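Local coordinates for antifreeze protein (Marinomonas primoryensis, PDB 3P4G), which binds ice through anchored, clathrate-like waters and is built as a calcium-dependent right-handed beta-helix, at residues 141-146 with 153-158; 160-165 with 172-177; 191-196 with 200-205; 221-224 with 230-233. All coordinates share one frame; numbering follows the deposited sequence.

Contact 1: 141-146 with 153-158; sequences DNIQIG and LNAGTG. With CA (calcium ion), chain J; CA (calcium ion), chain K; CA (calcium ion), chain I.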
loop_
_atom_site.group_PDB
_atom_site.type_symbol
_atom_site.label_atom_id
_atom_site.label_comp_id
_atom_site.label_asym_id
_atom_site.label_seq_id
_atom_site.Cartn_x
_atom_site.Cartn_y
_atom_site.Cartn_z
ATOM N N ASP A 141 -4.810 -3.436 10.781
ATOM C CA ASP A 141 -4.667 -1.980 10.811
ATOM C C ASP A 141 -5.242 -1.284 9.589
ATOM O O ASP A 141 -5.186 -1.803 8.454
ATOM C CB ASP A 141 -3.203 -1.625 10.937
ATOM C CG ASP A 141 -2.543 -2.347 12.132
ATOM O OD1 ASP A 141 -2.847 -2.025 13.320
ATOM O OD2 ASP A 141 -1.635 -3.162 11.891
ATOM N N ASN A 142 -5.756 -0.092 9.841
ATOM C CA ASN A 142 -6.212 0.805 8.781
ATOM C C ASN A 142 -5.225 1.953 8.682
ATOM O O ASN A 142 -4.938 2.598 9.715
ATOM C CB ASN A 142 -7.569 1.352 9.094
ATOM C CG ASN A 142 -8.281 1.836 7.832
ATOM O OD1 ASN A 142 -8.846 1.034 7.089
ATOM N ND2 ASN A 142 -8.169 3.160 7.542
ATOM N N ILE A 143 -4.626 2.125 7.481
ATOM C CA ILE A 143 -3.668 3.236 7.224
ATOM C C ILE A 143 -4.195 4.103 6.051
ATOM O O ILE A 143 -4.502 3.582 4.953
ATOM C CB ILE A 143 -2.239 2.743 6.911
ATOM C CG1 ILE A 143 -1.710 1.810 8.038
ATOM C CG2 ILE A 143 -1.282 3.905 6.713
ATOM C CD1 ILE A 143 -1.826 0.358 7.662
ATOM N N GLN A 144 -4.309 5.410 6.283
ATOM C CA GLN A 144 -4.694 6.289 5.225
ATOM C C GLN A 144 -3.652 7.415 5.163
ATOM O O GLN A 144 -3.337 8.051 6.191
ATOM C CB GLN A 144 -6.043 6.902 5.531
ATOM C CG GLN A 144 -6.490 7.833 4.427
ATOM C CD GLN A 144 -7.979 8.114 4.368
ATOM O OE1 GLN A 144 -8.823 7.226 4.597
ATOM N NE2 GLN A 144 -8.322 9.373 4.053
ATOM N N ILE A 145 -3.118 7.609 3.967
ATOM C CA ILE A 145 -2.076 8.641 3.699
ATOM C C ILE A 145 -2.643 9.508 2.600
ATOM O O ILE A 145 -2.859 9.015 1.478
ATOM C CB ILE A 145 -0.721 7.987 3.209
ATOM C CG1 ILE A 145 -0.243 6.849 4.091
ATOM C CG2 ILE A 145 0.413 9.106 2.967
ATOM C CD1 ILE A 145 0.073 7.203 5.586
ATOM N N GLY A 146 -2.862 10.794 2.883
ATOM C CA GLY A 146 -3.509 11.690 1.930
ATOM C C GLY A 146 -2.595 12.002 0.757
ATOM O O GLY A 146 -3.066 12.105 -0.369
ATOM N N LEU A 153 6.785 1.558 4.318
ATOM C CA LEU A 153 5.506 1.453 5.002
ATOM C C LEU A 153 5.266 -0.062 5.170
ATOM O O LEU A 153 5.080 -0.810 4.199
ATOM C CB LEU A 153 4.380 2.138 4.218
ATOM C CG LEU A 153 3.065 2.314 5.000
ATOM C CD1 LEU A 153 2.189 3.389 4.296
ATOM C CD2 LEU A 153 2.231 1.025 5.174
ATOM N N ASN A 154 5.293 -0.511 6.416
ATOM C CA ASN A 154 5.113 -1.904 6.742
ATOM C C ASN A 154 3.790 -2.086 7.475
ATOM O O ASN A 154 3.649 -1.597 8.600
ATOM C CB ASN A 154 6.306 -2.341 7.595
ATOM C CG ASN A 154 7.590 -2.364 6.790
ATOM O OD1 ASN A 154 7.607 -2.852 5.668
ATOM N ND2 ASN A 154 8.655 -1.798 7.341
ATOM N N ALA A 155 2.816 -2.750 6.834
ATOM C CA ALA A 155 1.490 -2.926 7.433
ATOM C C ALA A 155 1.445 -4.084 8.469
ATOM O O ALA A 155 0.525 -4.147 9.352
ATOM C CB ALA A 155 0.456 -3.108 6.322
ATOM N N GLY A 156 2.438 -4.964 8.360
ATOM C CA GLY A 156 2.692 -6.100 9.298
ATOM C C GLY A 156 1.781 -7.288 9.104
ATOM O O GLY A 156 1.012 -7.410 8.119
ATOM N N THR A 157 1.798 -8.154 10.093
ATOM C CA THR A 157 0.808 -9.176 10.157
ATOM C C THR A 157 -0.547 -8.513 10.314
ATOM O O THR A 157 -0.672 -7.296 10.601
ATOM C CB THR A 157 1.070 -10.138 11.345
ATOM O OG1 THR A 157 0.765 -9.451 12.573
ATOM C CG2 THR A 157 2.541 -10.685 11.325
ATOM N N GLY A 158 -1.576 -9.317 10.067
ATOM C CA GLY A 158 -2.957 -8.822 10.082
ATOM C C GLY A 158 -3.533 -8.490 8.705
ATOM O O GLY A 158 -2.815 -8.219 7.742
HETATM CA CA CA J . -0.977 -5.081 10.778
HETATM CA CA CA K . -0.814 -7.611 6.623
HETATM CA CA CA I . -1.232 -2.723 14.778
#

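Contact 2: 160-165 with 172-177; sequences DNLIIG and VNMGTD. With CA (calcium ion), chain K; CA (calcium ion), chain L; CA (calcium ion), chain J.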
loop_
_atom_site.group_PDB
_atom_site.type_symbol
_atom_site.label_atom_id
_atom_site.label_comp_id
_atom_site.label_asym_id
_atom_site.label_seq_id
_atom_site.Cartn_x
_atom_site.Cartn_y
_atom_site.Cartn_z
ATOM N N ASP A 160 -4.674 -5.911 6.753
ATOM C CA ASP A 160 -4.498 -4.446 6.792
ATOM C C ASP A 160 -5.100 -3.781 5.569
ATOM O O ASP A 160 -5.121 -4.343 4.458
ATOM C CB ASP A 160 -2.992 -4.103 6.863
ATOM C CG ASP A 160 -2.280 -4.830 8.055
ATOM O OD1 ASP A 160 -2.621 -4.579 9.245
ATOM O OD2 ASP A 160 -1.375 -5.655 7.826
ATOM N N ASN A 161 -5.513 -2.538 5.764
ATOM C CA ASN A 161 -6.090 -1.751 4.687
ATOM C C ASN A 161 -5.268 -0.471 4.573
ATOM O O ASN A 161 -5.088 0.247 5.578
ATOM C CB ASN A 161 -7.528 -1.402 4.987
ATOM C CG ASN A 161 -8.164 -0.647 3.820
ATOM O OD1 ASN A 161 -8.212 -1.167 2.726
ATOM N ND2 ASN A 161 -8.596 0.604 4.035
ATOM N N LEU A 162 -4.710 -0.251 3.380
ATOM C CA LEU A 162 -3.867 0.920 3.097
ATOM C C LEU A 162 -4.505 1.713 1.950
ATOM O O LEU A 162 -4.692 1.164 0.856
ATOM C CB LEU A 162 -2.452 0.474 2.730
ATOM C CG LEU A 162 -1.521 1.606 2.242
ATOM C CD1 LEU A 162 -1.415 2.735 3.294
ATOM C CD2 LEU A 162 -0.159 0.989 1.943
ATOM N N ILE A 163 -4.828 2.991 2.194
ATOM C CA ILE A 163 -5.371 3.855 1.153
ATOM C C ILE A 163 -4.428 5.079 1.053
ATOM O O ILE A 163 -4.177 5.746 2.074
ATOM C CB ILE A 163 -6.788 4.404 1.465
ATOM C CG1 ILE A 163 -7.839 3.322 1.583
ATOM C CG2 ILE A 163 -7.244 5.358 0.333
ATOM C CD1 ILE A 163 -9.302 3.911 1.699
ATOM N N ILE A 164 -3.813 5.246 -0.116
ATOM C CA ILE A 164 -2.851 6.373 -0.424
ATOM C C ILE A 164 -3.480 7.278 -1.433
ATOM O O ILE A 164 -3.889 6.840 -2.500
ATOM C CB ILE A 164 -1.606 5.766 -1.013
ATOM C CG1 ILE A 164 -1.038 4.865 0.049
ATOM C CG2 ILE A 164 -0.581 6.883 -1.532
ATOM C CD1 ILE A 164 -0.068 3.796 -0.499
ATOM N N GLY A 165 -3.508 8.574 -1.134
ATOM C CA GLY A 165 -4.104 9.514 -2.086
ATOM C C GLY A 165 -3.294 9.729 -3.355
ATOM O O GLY A 165 -3.841 9.871 -4.437
ATOM N N VAL A 172 6.286 -0.262 0.034
ATOM C CA VAL A 172 5.117 -0.705 0.821
ATOM C C VAL A 172 5.149 -2.239 0.915
ATOM O O VAL A 172 5.261 -2.937 -0.114
ATOM C CB VAL A 172 3.805 -0.257 0.128
ATOM C CG1 VAL A 172 2.558 -0.895 0.763
ATOM C CG2 VAL A 172 3.681 1.246 0.142
ATOM N N ASN A 173 5.099 -2.741 2.144
ATOM C CA ASN A 173 5.044 -4.168 2.387
ATOM C C ASN A 173 3.863 -4.457 3.288
ATOM O O ASN A 173 3.830 -4.056 4.449
ATOM C CB ASN A 173 6.260 -4.687 3.067
ATOM C CG ASN A 173 6.410 -6.196 2.855
ATOM O OD1 ASN A 173 5.503 -7.068 3.182
ATOM N ND2 ASN A 173 7.511 -6.522 2.179
ATOM N N MET A 174 2.897 -5.150 2.733
ATOM C CA MET A 174 1.675 -5.379 3.476
ATOM C C MET A 174 1.736 -6.554 4.383
ATOM O O MET A 174 0.840 -6.725 5.235
ATOM C CB MET A 174 0.498 -5.496 2.495
ATOM C CG MET A 174 0.279 -4.199 1.667
ATOM S SD MET A 174 -0.009 -2.705 2.665
ATOM C CE MET A 174 -1.623 -3.055 3.436
ATOM N N GLY A 175 2.775 -7.363 4.242
ATOM C CA GLY A 175 3.031 -8.433 5.213
ATOM C C GLY A 175 2.013 -9.575 5.111
ATOM O O GLY A 175 1.255 -9.700 4.115
ATOM N N THR A 176 1.997 -10.416 6.114
ATOM C CA THR A 176 1.136 -11.610 6.082
ATOM C C THR A 176 -0.349 -11.192 6.131
ATOM O O THR A 176 -0.685 -9.997 6.345
ATOM C CB THR A 176 1.414 -12.573 7.244
ATOM O OG1 THR A 176 1.003 -11.962 8.479
ATOM C CG2 THR A 176 2.962 -13.005 7.298
ATOM N N ASP A 177 -1.197 -12.193 5.927
ATOM C CA ASP A 177 -2.694 -12.036 5.935
ATOM C C ASP A 177 -3.227 -11.254 4.720
ATOM O O ASP A 177 -2.479 -10.957 3.771
ATOM C CB ASP A 177 -3.142 -11.503 7.319
ATOM C CG ASP A 177 -2.610 -12.377 8.428
ATOM O OD1 ASP A 177 -1.709 -11.924 9.183
ATOM O OD2 ASP A 177 -3.066 -13.561 8.516
HETATM CA CA CA K . -0.814 -7.611 6.623
HETATM CA CA CA L . -0.655 -9.984 2.554
HETATM CA CA CA J . -0.977 -5.081 10.778
#

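Contact 3: 191-196 with 200-205; sequences GKVLLD and DSLLVS. With CA (calcium ion), chain L; CA (calcium ion), chain M.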
loop_
_atom_site.group_PDB
_atom_site.type_symbol
_atom_site.label_atom_id
_atom_site.label_comp_id
_atom_site.label_asym_id
_atom_site.label_seq_id
_atom_site.Cartn_x
_atom_site.Cartn_y
_atom_site.Cartn_z
ATOM N N GLY A 191 9.350 3.068 -6.463
ATOM C CA GLY A 191 8.309 2.597 -5.499
ATOM C C GLY A 191 8.008 1.134 -5.716
ATOM O O GLY A 191 8.156 0.598 -6.846
ATOM N N LYS A 192 7.562 0.468 -4.645
ATOM C CA LYS A 192 7.150 -0.932 -4.709
ATOM C C LYS A 192 5.942 -1.140 -3.845
ATOM O O LYS A 192 5.839 -0.533 -2.755
ATOM C CB LYS A 192 8.255 -1.848 -4.208
ATOM C CG LYS A 192 9.552 -1.666 -5.009
ATOM C CD LYS A 192 10.537 -2.807 -4.753
ATOM C CE LYS A 192 11.924 -2.422 -5.269
ATOM N NZ LYS A 192 11.938 -2.147 -6.752
ATOM N N VAL A 193 5.077 -2.071 -4.256
ATOM C CA VAL A 193 3.971 -2.517 -3.373
ATOM C C VAL A 193 4.062 -4.021 -3.384
ATOM O O VAL A 193 3.868 -4.640 -4.425
ATOM C CB VAL A 193 2.568 -2.071 -3.807
ATOM C CG1 VAL A 193 1.444 -2.758 -2.916
ATOM C CG2 VAL A 193 2.445 -0.566 -3.703
ATOM N N LEU A 194 4.409 -4.569 -2.210
ATOM C CA LEU A 194 4.580 -6.011 -2.000
ATOM C C LEU A 194 3.455 -6.444 -1.092
ATOM O O LEU A 194 3.394 -6.020 0.072
ATOM C CB LEU A 194 5.979 -6.236 -1.350
ATOM C CG LEU A 194 7.116 -5.488 -2.059
ATOM C CD1 LEU A 194 8.486 -5.704 -1.286
ATOM C CD2 LEU A 194 7.227 -5.960 -3.506
ATOM N N LEU A 195 2.534 -7.248 -1.629
ATOM C CA LEU A 195 1.313 -7.654 -0.884
ATOM C C LEU A 195 1.621 -8.855 0.030
ATOM O O LEU A 195 0.930 -9.099 1.050
ATOM C CB LEU A 195 0.129 -7.896 -1.861
ATOM C CG LEU A 195 -0.158 -6.747 -2.804
ATOM C CD1 LEU A 195 -1.222 -7.212 -3.847
ATOM C CD2 LEU A 195 -0.678 -5.495 -2.061
ATOM N N ASP A 196 2.692 -9.563 -0.326
ATOM C CA ASP A 196 3.256 -10.679 0.458
ATOM C C ASP A 196 2.262 -11.874 0.607
ATOM O O ASP A 196 1.343 -12.039 -0.209
ATOM C CB ASP A 196 3.743 -10.133 1.800
ATOM C CG ASP A 196 4.961 -10.917 2.351
ATOM O OD1 ASP A 196 5.802 -10.346 3.030
ATOM O OD2 ASP A 196 5.102 -12.102 2.040
ATOM N N ASP A 200 -4.445 -11.066 -1.324
ATOM C CA ASP A 200 -4.406 -9.597 -1.282
ATOM C C ASP A 200 -5.039 -8.912 -2.477
ATOM O O ASP A 200 -5.065 -9.508 -3.561
ATOM C CB ASP A 200 -2.963 -9.156 -1.200
ATOM C CG ASP A 200 -2.202 -9.818 -0.003
ATOM O OD1 ASP A 200 -2.389 -9.456 1.176
ATOM O OD2 ASP A 200 -1.384 -10.685 -0.268
ATOM N N SER A 201 -5.452 -7.639 -2.282
ATOM C CA SER A 201 -6.046 -6.834 -3.341
ATOM C C SER A 201 -5.262 -5.539 -3.494
ATOM O O SER A 201 -5.003 -4.870 -2.503
ATOM C CB SER A 201 -7.509 -6.503 -3.006
ATOM O OG SER A 201 -7.936 -5.668 -4.102
ATOM N N LEU A 202 -4.878 -5.205 -4.738
ATOM C CA LEU A 202 -4.275 -3.906 -5.067
ATOM C C LEU A 202 -5.028 -3.210 -6.219
ATOM O O LEU A 202 -5.310 -3.811 -7.267
ATOM C CB LEU A 202 -2.794 -4.115 -5.440
ATOM C CG LEU A 202 -2.118 -2.871 -6.040
ATOM C CD1 LEU A 202 -2.103 -1.642 -5.077
ATOM C CD2 LEU A 202 -0.699 -3.188 -6.498
ATOM N N LEU A 203 -5.262 -1.915 -6.051
ATOM C CA LEU A 203 -5.733 -1.077 -7.133
ATOM C C LEU A 203 -4.796 0.105 -7.236
ATOM O O LEU A 203 -4.572 0.805 -6.244
ATOM C CB LEU A 203 -7.137 -0.543 -6.814
ATOM C CG LEU A 203 -7.641 0.568 -7.761
ATOM C CD1 LEU A 203 -7.694 0.089 -9.228
ATOM C CD2 LEU A 203 -9.032 1.106 -7.346
ATOM N N VAL A 204 -4.214 0.296 -8.420
ATOM C CA VAL A 204 -3.388 1.502 -8.720
ATOM C C VAL A 204 -4.194 2.325 -9.700
ATOM O O VAL A 204 -4.442 1.882 -10.848
ATOM C CB VAL A 204 -2.050 1.108 -9.314
ATOM C CG1 VAL A 204 -1.238 2.364 -9.695
ATOM C CG2 VAL A 204 -1.257 0.315 -8.285
ATOM N N SER A 205 -4.614 3.529 -9.289
ATOM C CA SER A 205 -5.419 4.355 -10.173
ATOM C C SER A 205 -4.599 5.146 -11.224
ATOM O O SER A 205 -5.146 5.559 -12.255
ATOM C CB SER A 205 -6.379 5.258 -9.378
ATOM O OG SER A 205 -7.379 4.443 -8.751
HETATM CA CA CA L . -0.655 -9.984 2.554
HETATM CA CA CA M . -0.566 -12.409 -1.624
#

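Contact 4: 221-224 with 230-233; sequences IIIA and NIQG. With CA (calcium ion), chain N.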
loop_
_atom_site.group_PDB
_atom_site.type_symbol
_atom_site.label_atom_id
_atom_site.label_comp_id
_atom_site.label_asym_id
_atom_site.label_seq_id
_atom_site.Cartn_x
_atom_site.Cartn_y
_atom_site.Cartn_z
ATOM N N ILE A 221 -4.786 -7.860 -8.713
ATOM C CA ILE A 221 -4.033 -6.605 -8.989
ATOM C C ILE A 221 -4.666 -5.906 -10.152
ATOM O O ILE A 221 -4.775 -6.509 -11.252
ATOM C CB ILE A 221 -2.587 -6.991 -9.317
ATOM C CG1 ILE A 221 -1.887 -7.503 -8.035
ATOM C CG2 ILE A 221 -1.808 -5.787 -9.909
ATOM C CD1 ILE A 221 -0.652 -8.377 -8.389
ATOM N N ILE A 222 -5.019 -4.632 -9.962
ATOM C CA ILE A 222 -5.615 -3.826 -11.009
ATOM C C ILE A 222 -4.787 -2.535 -11.172
ATOM O O ILE A 222 -4.581 -1.780 -10.190
ATOM C CB ILE A 222 -7.024 -3.428 -10.668
ATOM C CG1 ILE A 222 -7.916 -4.681 -10.516
ATOM C CG2 ILE A 222 -7.619 -2.529 -11.797
ATOM C CD1 ILE A 222 -9.317 -4.417 -9.883
ATOM N N ILE A 223 -4.333 -2.297 -12.397
ATOM C CA ILE A 223 -3.601 -1.053 -12.753
ATOM C C ILE A 223 -4.465 -0.298 -13.745
ATOM O O ILE A 223 -4.687 -0.770 -14.888
ATOM C CB ILE A 223 -2.185 -1.306 -13.359
ATOM C CG1 ILE A 223 -1.348 -2.329 -12.539
ATOM C CG2 ILE A 223 -1.402 0.058 -13.527
ATOM C CD1 ILE A 223 -1.051 -1.949 -11.048
ATOM N N ALA A 224 -4.973 0.872 -13.349
ATOM C CA ALA A 224 -5.825 1.690 -14.277
ATOM C C ALA A 224 -5.029 2.393 -15.376
ATOM O O ALA A 224 -5.516 2.524 -16.488
ATOM C CB ALA A 224 -6.586 2.736 -13.522
ATOM N N ASN A 230 7.195 -3.599 -13.316
ATOM C CA ASN A 230 7.066 -5.051 -13.226
ATOM C C ASN A 230 5.885 -5.421 -12.380
ATOM O O ASN A 230 5.650 -4.809 -11.353
ATOM C CB ASN A 230 8.320 -5.657 -12.615
ATOM C CG ASN A 230 9.549 -5.396 -13.449
ATOM O OD1 ASN A 230 10.628 -5.104 -12.915
ATOM N ND2 ASN A 230 9.405 -5.487 -14.750
ATOM N N ILE A 231 5.186 -6.472 -12.785
ATOM C CA ILE A 231 4.131 -7.063 -11.950
ATOM C C ILE A 231 4.451 -8.562 -11.801
ATOM O O ILE A 231 4.666 -9.237 -12.812
ATOM C CB ILE A 231 2.723 -6.939 -12.601
ATOM C CG1 ILE A 231 2.308 -5.486 -12.810
ATOM C CG2 ILE A 231 1.635 -7.717 -11.736
ATOM C CD1 ILE A 231 1.004 -5.309 -13.645
ATOM N N GLN A 232 4.473 -9.060 -10.556
ATOM C CA GLN A 232 4.575 -10.490 -10.279
ATOM C C GLN A 232 3.284 -10.915 -9.576
ATOM O O GLN A 232 2.930 -10.305 -8.573
ATOM C CB GLN A 232 5.807 -10.743 -9.368
ATOM C CG GLN A 232 5.938 -12.158 -8.875
ATOM C CD GLN A 232 6.015 -13.165 -10.018
ATOM O OE1 GLN A 232 5.119 -14.003 -10.216
ATOM N NE2 GLN A 232 7.112 -13.082 -10.778
ATOM N N GLY A 233 2.590 -11.921 -10.096
ATOM C CA GLY A 233 1.373 -12.414 -9.429
ATOM C C GLY A 233 1.783 -13.280 -8.247
ATOM O O GLY A 233 1.016 -13.373 -7.252
HETATM CA CA CA N . -0.211 -14.688 -5.723
#

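Contact 1: 141-146 with 153-158
Asp141 OD2 and the carbonyl oxygen of Ala155 meet at one calcium ion within a coil of a right-handed, calcium-binding beta-helix, joined through the shared metal and not through a direct polar bond. The segments 141-146 and 153-158 run almost oppositely, their end-to-end directions 167° apart, as expected when the chain passes along one wall of a flattened coil and returns along the other.

The Asp141 side chain shows how a single carboxylate can serve two ions. Its CB lies 4.1 Å from the calcium ion of chain J, too far for a bond. With chi1 at -53°, CG sits beside the backbone N, and from there the carboxylate forks. OD1 binds the calcium ion of chain I at 2.3 Å, whereas OD2 binds that of chain J, which also takes the carbonyl oxygens of Ala155 and Thr157. Gly137, Asp139 and Asp160 complete this six-oxygen site. The metal probably offsets the repulsion expected between the carboxylate and the carbonyl oxygens gathered around it.

Farther along the coil from the ions, the two segments meet through apolar side chains. Leu153 offers CD1 to two isoleucines of the opposing strand, approaching Ile143 CG2 and, at 4.2 Å, Ile145 CG1. The other branch of Ile143 turns to the calcium end of the coil, where its CD1 lies 4.4 Å from Ala155 CB.

Contact 2: 160-165 with 172-177
A turn of the calcium-binding beta-helix closes here around Asp160, Met174 and Thr176, which together supply half the ligands of the calcium ion of chain K. Asp160 OD2 binds it at 2.4 Å, and the carbonyl oxygens of Met174 and Thr176 arrive from the opposite segment. Asp160 OD1 reaches instead to the calcium ion of chain J, making this carboxylate a bridge between successive ions. Gly156, Gly158 and Asp179 finish the site of chain K.

Just inside the metal layer lies Met174, whose flexible chain does the work of filling the coil. Bends at chi2 (-58°) and chi3 (-67°) fold its end back over the interior. The methyl CE settles 3.7 Å from Leu162 CB and also touches Asp160 CB, while SD rests 3.8 Å from Leu162 CD2. The two side chains cross obliquely. Farther in, Leu162 and Val172 meet tip to tip, with CD2 and CG1 3.5 Å apart. Leu162 holds its CG opposite the backbone N (chi1 173°), so that CD2 crosses the interior to this meeting.

Two side-chain hydrogen bonds lie within segment 172-177. Asn173 OD1 accepts one from Gly175 N at 2.9 Å, in the carbonyl plane and on a lone pair, forming an Asx turn. Thr176 OG1 donates to Asp177 OD1 from above the carboxylate plane. Metal-bound turns beside an apolar filling are the recurring theme of this right-handed beta-helix.

Contact 3: 191-196 with 200-205
Leu195 and Asp200 press together at a calcium-bound turn of the beta-helix, where only three residues separate segments 191-196 and 200-205. This is the tight end of the contact. The side chains slide past each other in opposite directions, and their CB atoms come within 3.4 Å. Leu195 CD1 continues inward past Asp200 CB to lie 3.8 Å from Leu202 CB, the two leucines crossing at about a right angle.

Calcium explains the close approach of so many oxygens. Asp200 OD1 and Leu195 O, 3.3 Å apart, are not hydrogen-bonded but both coordinate the calcium ion of chain L. Similarly, Asp200 OD2 and Asp196 O share that of chain M. The aspartate puts its CG beside the backbone N, chi1 -54°, and its two oxygens can then point to different ions. Gly175, Asp177, Thr197 and Asp179 complete the first site, and Gly198, Gly214, Thr216 and Asp219 the second.

Direct contact between these two segments lessens away from the ions. Val193 and Leu202 still reach toward each other, but their meeting is confined to methyl tips, and Val193 is covered by neighbours such as Val172 and Val181. On the outer side, the CB atoms of Asp196 and Ser201 point away from the opposite segment, and both residues remain partly exposed. Beyond the turn drawn together by two ions, the two segments last meet at Val193 CG1 and Leu202 CD2, 4.2 Å apart.

Contact 4: 221-224 with 230-233
Ile231 fits against Ile221 and Ile223 in the interior of a beta-helix coil, one side chain from the returning wall meeting two from the other. The strand segments 221-223 and 230-232 are nearly antiparallel, at 161°, but their axes stay 9.9 Å apart. That gap is spanned by side chains, since these strands hydrogen-bond to neighbouring coils and not to each other.

Apolar packing carries most of the contact. Ile231 divides its branches between its partners. Its CG2, opposite the backbone N, lies 4.1 Å from Ile221 CD1. Its other branch leaves beside the backbone N (chi1 -61°) and runs on extended, until CD1 comes within 4.0 Å of Ile223 CG1. In both pairs the side chains slide past each other in opposite directions. Ile221 CD1 also rests against the backbone oxygen of Gln232, a van der Waals approach of 4.1 Å; the CB bond of Gln232 itself points away from the other strand.

Metal binding enters at the end of the returning segment. Gly233 O coordinates the calcium ion of chain N at 2.4 Å, alongside ligands from Gly215, Gly217, Asp219, Thr235 and Asp238.

Neighbouring coils cover the group. Ile231 packs on Ile252 of strand 251-253 and on Val240 and Val242 of strand 239-242, while Ile223 touches Val204 of strand 201-204 and both reach Leu208 in a loop.

In the fold
Contacts 1, 2 and 4 pair the walls of the beta-helix in the same chain order, whereas contact 3 does so in reverse, across a calcium turn; the centres of contacts 1 and 4 lie about 20 Å apart. Contacts 1 and 2, with centres about 5 Å apart, share the calcium ions of chains J and K; contacts 2 and 3 share that of chain L. Backbone pairing joins successive coils within each wall: probable hydrogen bonds link Ile143 N to Asn161 O at 2.7 Å, Val172 O to Leu194 N at 2.8 Å, and Val204 O to Ala224 N at 2.7 Å. The calcium ions of chains J and K stand 4.9 Å apart, matching the coil rise.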